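Local coordinates for protein poly-beta-1,6-N-acetyl-D-glucosamine N-deacetylase (PDB 4U10) that probably removes acetyl groups from the sugar nitrogens of poly-beta-1,6-N-acetyl-D-glucosamine through the metal-binding deacetylase domain that forms this chain, at residues 141-146 against 204-209; 68-73 against 94-99. One frame throughout, in Å; residues are numbered along the deposited sequence.

Contacts 1 and 2 are consecutive steps across the polysaccharide deacetylase domain, their centres about 12 Å apart. Contact 2 pairs two parallel strands, 68-73 and 94-99; contact 1 joins the loop after the next strand, 139-141, to the strand 205-207. Residues 94-99 meet both: Phe-97 O lies 2.8 Å from Ala-142 N, a probable hydrogen bond, and Ala-98 CB packs 3.7 Å from Val-207 CG2. A zinc site lies beside this junction. His-144 of contact 1 binds its ion together with Asp-75 and His-149, and Asp-75 ends the strand 68-75 that contact 2 uses. The side chain of Ala-98 is about 7 Å from a bound zinc ion.

Contact 1. Residues 141-146 against 204-209; sequences IASHTD and RIMVWP. With ZN (zinc ion), chain C.
His-144 reaches across to the backbone of Val-207 while its other ring nitrogen binds zinc, so the contact carries one ligand of the Asp-His-His metal site of the polysaccharide deacetylase fold. ND1 donates to Val-207 O at 2.6 Å, a short bond of 157° at the hydrogen. The acceptor lies close to the imidazole plane, although the nitrogen stands well above the carbonyl plane of Val-207. This bond fixes the ring's rotation and presents NE2 to zinc at 2.1 Å; Asp-75, His-149 and a water complete the ligands identified. With CG anti to the backbone N (chi1 -158°), the ring swings toward residues 204-209 although CB starts off to the side. Pro-209 CG covers one ring face near its rim.

Behind the histidine the packing is close. Ser-143 uses both backbone groups, its N donating to Ile-205 O and its O accepting from Val-207 N at 2.7 Å, which makes a single beta bridge with Met-206. Ala-142 CB packs against both Ile-205 CB and Val-207 CG2. Met-206, a selenomethionine, starts away from the loop, but bends at chi2 and chi3 to bring SE alongside Thr-145 N and CE to 3.5 Å from Ser-143 OG. That hydroxyl also accepts from Thr-145 N in an ST turn and is hydrogen-bonded to Ser-191.

The looser end lies toward the partly exposed Arg-204, where the two backbones are linked through water instead of directly: it donates to Ile-141 O and accepts from Arg-204 N. At the other end Thr-145 and Pro-209 meet tip to tip, CG2 lying 3.8 Å from CD.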
# COMPACT_ATOMS: atom_id res chain seq x y z
N ILE A 141 0.81 -2.97 9.47
CA ILE A 141 -0.01 -1.82 9.02
C ILE A 141 0.80 -0.58 8.62
O ILE A 141 1.47 0.02 9.40
CB ILE A 141 -1.08 -1.44 10.05
CG1 ILE A 141 -1.76 -2.68 10.56
CG2 ILE A 141 -2.14 -0.56 9.38
CD1 ILE A 141 -2.32 -3.61 9.47
N ALA A 142 0.75 -0.24 7.34
CA ALA A 142 1.36 0.97 6.82
C ALA A 142 0.32 2.01 6.51
O ALA A 142 -0.86 1.70 6.32
CB ALA A 142 2.12 0.65 5.58
N SER A 143 0.76 3.24 6.37
CA SER A 143 -0.12 4.30 5.90
C SER A 143 -0.21 4.30 4.40
O SER A 143 0.78 3.94 3.68
CB SER A 143 0.43 5.64 6.35
OG SER A 143 -0.36 6.71 5.93
N HIS A 144 -1.36 4.82 3.91
CA HIS A 144 -1.62 5.08 2.50
C HIS A 144 -2.37 6.42 2.43
O HIS A 144 -3.19 6.64 1.53
CB HIS A 144 -2.49 3.97 1.95
CG HIS A 144 -2.46 3.77 0.46
ND1 HIS A 144 -1.32 3.87 -0.31
CD2 HIS A 144 -3.41 3.26 -0.36
CE1 HIS A 144 -1.59 3.51 -1.54
NE2 HIS A 144 -2.85 3.12 -1.59
N THR A 145 -1.94 7.34 3.29
CA THR A 145 -2.48 8.69 3.54
C THR A 145 -3.77 8.57 4.31
O THR A 145 -4.26 7.48 4.46
CB THR A 145 -2.68 9.58 2.26
OG1 THR A 145 -3.83 9.12 1.57
CG2 THR A 145 -1.47 9.44 1.33
N ASP A 146 -4.20 9.68 4.94
CA ASP A 146 -5.46 9.74 5.57
C ASP A 146 -6.59 9.93 4.53
O ASP A 146 -7.49 9.11 4.38
CB ASP A 146 -5.51 10.85 6.67
CG ASP A 146 -6.63 10.57 7.69
OD1 ASP A 146 -6.81 9.38 8.08
OD2 ASP A 146 -7.25 11.55 8.14
N ARG A 204 5.23 2.82 10.13
CA ARG A 204 6.59 3.22 9.83
C ARG A 204 6.91 3.08 8.34
O ARG A 204 8.08 3.12 7.91
CB ARG A 204 7.56 2.41 10.70
CG ARG A 204 7.29 0.96 10.69
CD ARG A 204 8.20 0.17 11.66
NE ARG A 204 7.85 -1.25 11.54
CZ ARG A 204 8.37 -2.23 12.24
NH1 ARG A 204 9.28 -1.95 13.17
NH2 ARG A 204 7.98 -3.48 12.00
N ILE A 205 5.87 2.98 7.54
CA ILE A 205 5.99 2.97 6.11
C ILE A 205 4.88 3.87 5.59
O ILE A 205 3.77 3.79 6.04
CB ILE A 205 5.76 1.55 5.52
CG1 ILE A 205 6.75 0.51 6.06
CG2 ILE A 205 5.77 1.48 4.00
CD1 ILE A 205 6.22 -0.92 5.89
N MSE A 206 5.21 4.69 4.61
CA MSE A 206 4.20 5.36 3.75
C MSE A 206 4.16 4.66 2.44
O MSE A 206 5.19 4.53 1.73
CB MSE A 206 4.47 6.84 3.68
CG MSE A 206 3.75 7.57 2.52
SE MSE A 206 1.82 7.51 2.91
CE MSE A 206 1.76 8.93 4.18
N VAL A 207 2.96 4.23 2.04
CA VAL A 207 2.80 3.73 0.70
C VAL A 207 2.09 4.75 -0.15
O VAL A 207 0.95 5.15 0.15
CB VAL A 207 2.03 2.38 0.68
CG1 VAL A 207 1.97 1.84 -0.74
CG2 VAL A 207 2.67 1.35 1.64
N TRP A 208 2.69 5.11 -1.29
CA TRP A 208 2.15 6.26 -2.07
C TRP A 208 0.98 5.79 -2.88
O TRP A 208 1.09 4.74 -3.57
CB TRP A 208 3.22 6.78 -3.02
CG TRP A 208 4.47 7.22 -2.32
CD1 TRP A 208 5.73 6.74 -2.52
CD2 TRP A 208 4.59 8.26 -1.33
NE1 TRP A 208 6.60 7.39 -1.70
CE2 TRP A 208 5.94 8.32 -0.95
CE3 TRP A 208 3.68 9.13 -0.70
CZ2 TRP A 208 6.39 9.20 0.01
CZ3 TRP A 208 4.13 9.97 0.23
CH2 TRP A 208 5.48 10.02 0.58
N PRO A 209 -0.16 6.51 -2.83
CA PRO A 209 -1.24 6.25 -3.80
C PRO A 209 -0.72 6.31 -5.22
O PRO A 209 -0.03 7.27 -5.59
CB PRO A 209 -2.19 7.46 -3.54
CG PRO A 209 -2.10 7.61 -2.05
CD PRO A 209 -0.58 7.58 -1.90
ZN ZN C . -4.02 2.86 -3.31
O HOH W 1 4.15 0.26 9.12
O HOH W 2 -2.65 2.66 -4.58

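Contact 2. Residues 68-73 against 94-99; sequences AVVLSF and PAVFAP
Phe-73 brings the edge of its ring against the methyl of Ala-95, CE1 lying 3.8 Å from CB with the methyl in the ring plane. Its CG is anti to the carbonyl carbon (chi1 -61°), which directs the ring back along the neighbouring strand, past Val-96 O. The two strands are parallel, their axes 25° apart and 4.6 Å at closest approach. Val-96 grips the partner strand through both backbone groups: its N donates to Leu-71 O at 3.0 Å and its O accepts from Phe-73 N at 2.8 Å. Phe-73 O then takes Ala-98 N in a bond of 157° at the hydrogen, and Phe-97 CD1 comes within 3.6 Å of the same oxygen.

Ser-72 and Val-96 project to one face of the sheet, Phe-73 and Phe-97 to the other. On the first, Val-70 CG1 meets Val-96 CG2 at 4.0 Å, the two side chains crossing obliquely. Toward the start of the second strand, a water bridges Leu-71 N and Pro-94 O, while Leu-71 CD1 lies 3.8 Å from that carbonyl oxygen.

The pairing closes the beta-alpha-beta crossover of strand 68-75, helix 79-91 and strand 95-99. The helix covers the phenylalanine face through Met-80, Ile-84 and Leu-88; strand 3-13 adjoins residues 68-73, with Ser-72 OG hydrogen-bonded to Leu-7 O, and strand 139-141 follows beyond Val-96 and Phe-97.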
# COMPACT_ATOMS: atom_id res chain seq x y z
N ALA A 68 15.03 -12.74 -0.66
CA ALA A 68 13.98 -12.20 0.24
C ALA A 68 12.97 -11.42 -0.59
O ALA A 68 13.32 -10.75 -1.55
CB ALA A 68 14.61 -11.31 1.31
N VAL A 69 11.69 -11.53 -0.23
CA VAL A 69 10.63 -10.85 -0.93
C VAL A 69 9.61 -10.41 0.11
O VAL A 69 9.31 -11.14 1.05
CB VAL A 69 9.93 -11.82 -1.89
CG1 VAL A 69 8.70 -11.17 -2.50
CG2 VAL A 69 10.91 -12.31 -2.95
N VAL A 70 9.09 -9.20 -0.05
CA VAL A 70 8.04 -8.65 0.79
C VAL A 70 6.75 -8.57 -0.06
O VAL A 70 6.75 -8.14 -1.23
CB VAL A 70 8.37 -7.24 1.33
CG1 VAL A 70 7.23 -6.65 2.22
CG2 VAL A 70 9.62 -7.27 2.18
N LEU A 71 5.63 -8.93 0.55
CA LEU A 71 4.32 -8.85 -0.12
C LEU A 71 3.59 -7.64 0.43
O LEU A 71 3.59 -7.47 1.61
CB LEU A 71 3.47 -10.08 0.23
CG LEU A 71 4.01 -11.44 -0.16
CD1 LEU A 71 3.08 -12.57 0.30
CD2 LEU A 71 4.27 -11.54 -1.65
N SER A 72 2.91 -6.84 -0.42
CA SER A 72 2.22 -5.62 -0.00
C SER A 72 0.84 -5.48 -0.66
O SER A 72 0.68 -5.84 -1.84
CB SER A 72 3.08 -4.39 -0.24
OG SER A 72 3.39 -4.15 -1.61
N PHE A 73 -0.16 -5.02 0.13
CA PHE A 73 -1.52 -4.93 -0.34
C PHE A 73 -2.03 -3.55 -0.00
O PHE A 73 -1.87 -3.07 1.13
CB PHE A 73 -2.42 -5.98 0.29
CG PHE A 73 -2.00 -7.39 -0.01
CD1 PHE A 73 -1.01 -8.02 0.76
CD2 PHE A 73 -2.59 -8.10 -1.05
CE1 PHE A 73 -0.59 -9.31 0.43
CE2 PHE A 73 -2.18 -9.37 -1.35
CZ PHE A 73 -1.16 -9.97 -0.63
N PRO A 94 3.91 -13.48 5.69
CA PRO A 94 3.58 -12.16 6.17
C PRO A 94 3.45 -11.17 5.01
O PRO A 94 3.87 -11.45 3.85
CB PRO A 94 4.78 -11.78 7.01
CG PRO A 94 5.90 -12.56 6.46
CD PRO A 94 5.32 -13.81 5.90
N ALA A 95 2.94 -10.00 5.34
CA ALA A 95 2.65 -8.96 4.35
C ALA A 95 2.52 -7.59 5.06
O ALA A 95 2.35 -7.51 6.26
CB ALA A 95 1.37 -9.31 3.65
N VAL A 96 2.61 -6.54 4.25
CA VAL A 96 2.34 -5.18 4.57
C VAL A 96 0.97 -4.82 3.98
O VAL A 96 0.70 -5.14 2.83
CB VAL A 96 3.42 -4.26 3.99
CG1 VAL A 96 3.03 -2.82 4.21
CG2 VAL A 96 4.75 -4.55 4.63
N PHE A 97 0.12 -4.19 4.77
CA PHE A 97 -1.22 -3.78 4.33
C PHE A 97 -1.29 -2.25 4.54
O PHE A 97 -0.95 -1.76 5.63
CB PHE A 97 -2.24 -4.48 5.21
CG PHE A 97 -3.69 -4.12 4.94
CD1 PHE A 97 -4.21 -4.10 3.66
CD2 PHE A 97 -4.58 -3.91 6.01
CE1 PHE A 97 -5.56 -3.82 3.47
CE2 PHE A 97 -5.96 -3.70 5.80
CZ PHE A 97 -6.41 -3.61 4.53
N ALA A 98 -1.74 -1.52 3.52
CA ALA A 98 -1.83 -0.08 3.56
C ALA A 98 -3.24 0.47 3.28
O ALA A 98 -3.61 0.91 2.16
CB ALA A 98 -0.80 0.52 2.63
N PRO A 99 -4.06 0.45 4.35
CA PRO A 99 -5.39 1.01 4.18
C PRO A 99 -5.43 2.56 4.22
O PRO A 99 -4.71 3.20 4.98
CB PRO A 99 -6.14 0.38 5.37
CG PRO A 99 -5.07 0.44 6.48
CD PRO A 99 -3.81 0.01 5.73
O HOH W 3 5.77 -9.75 3.26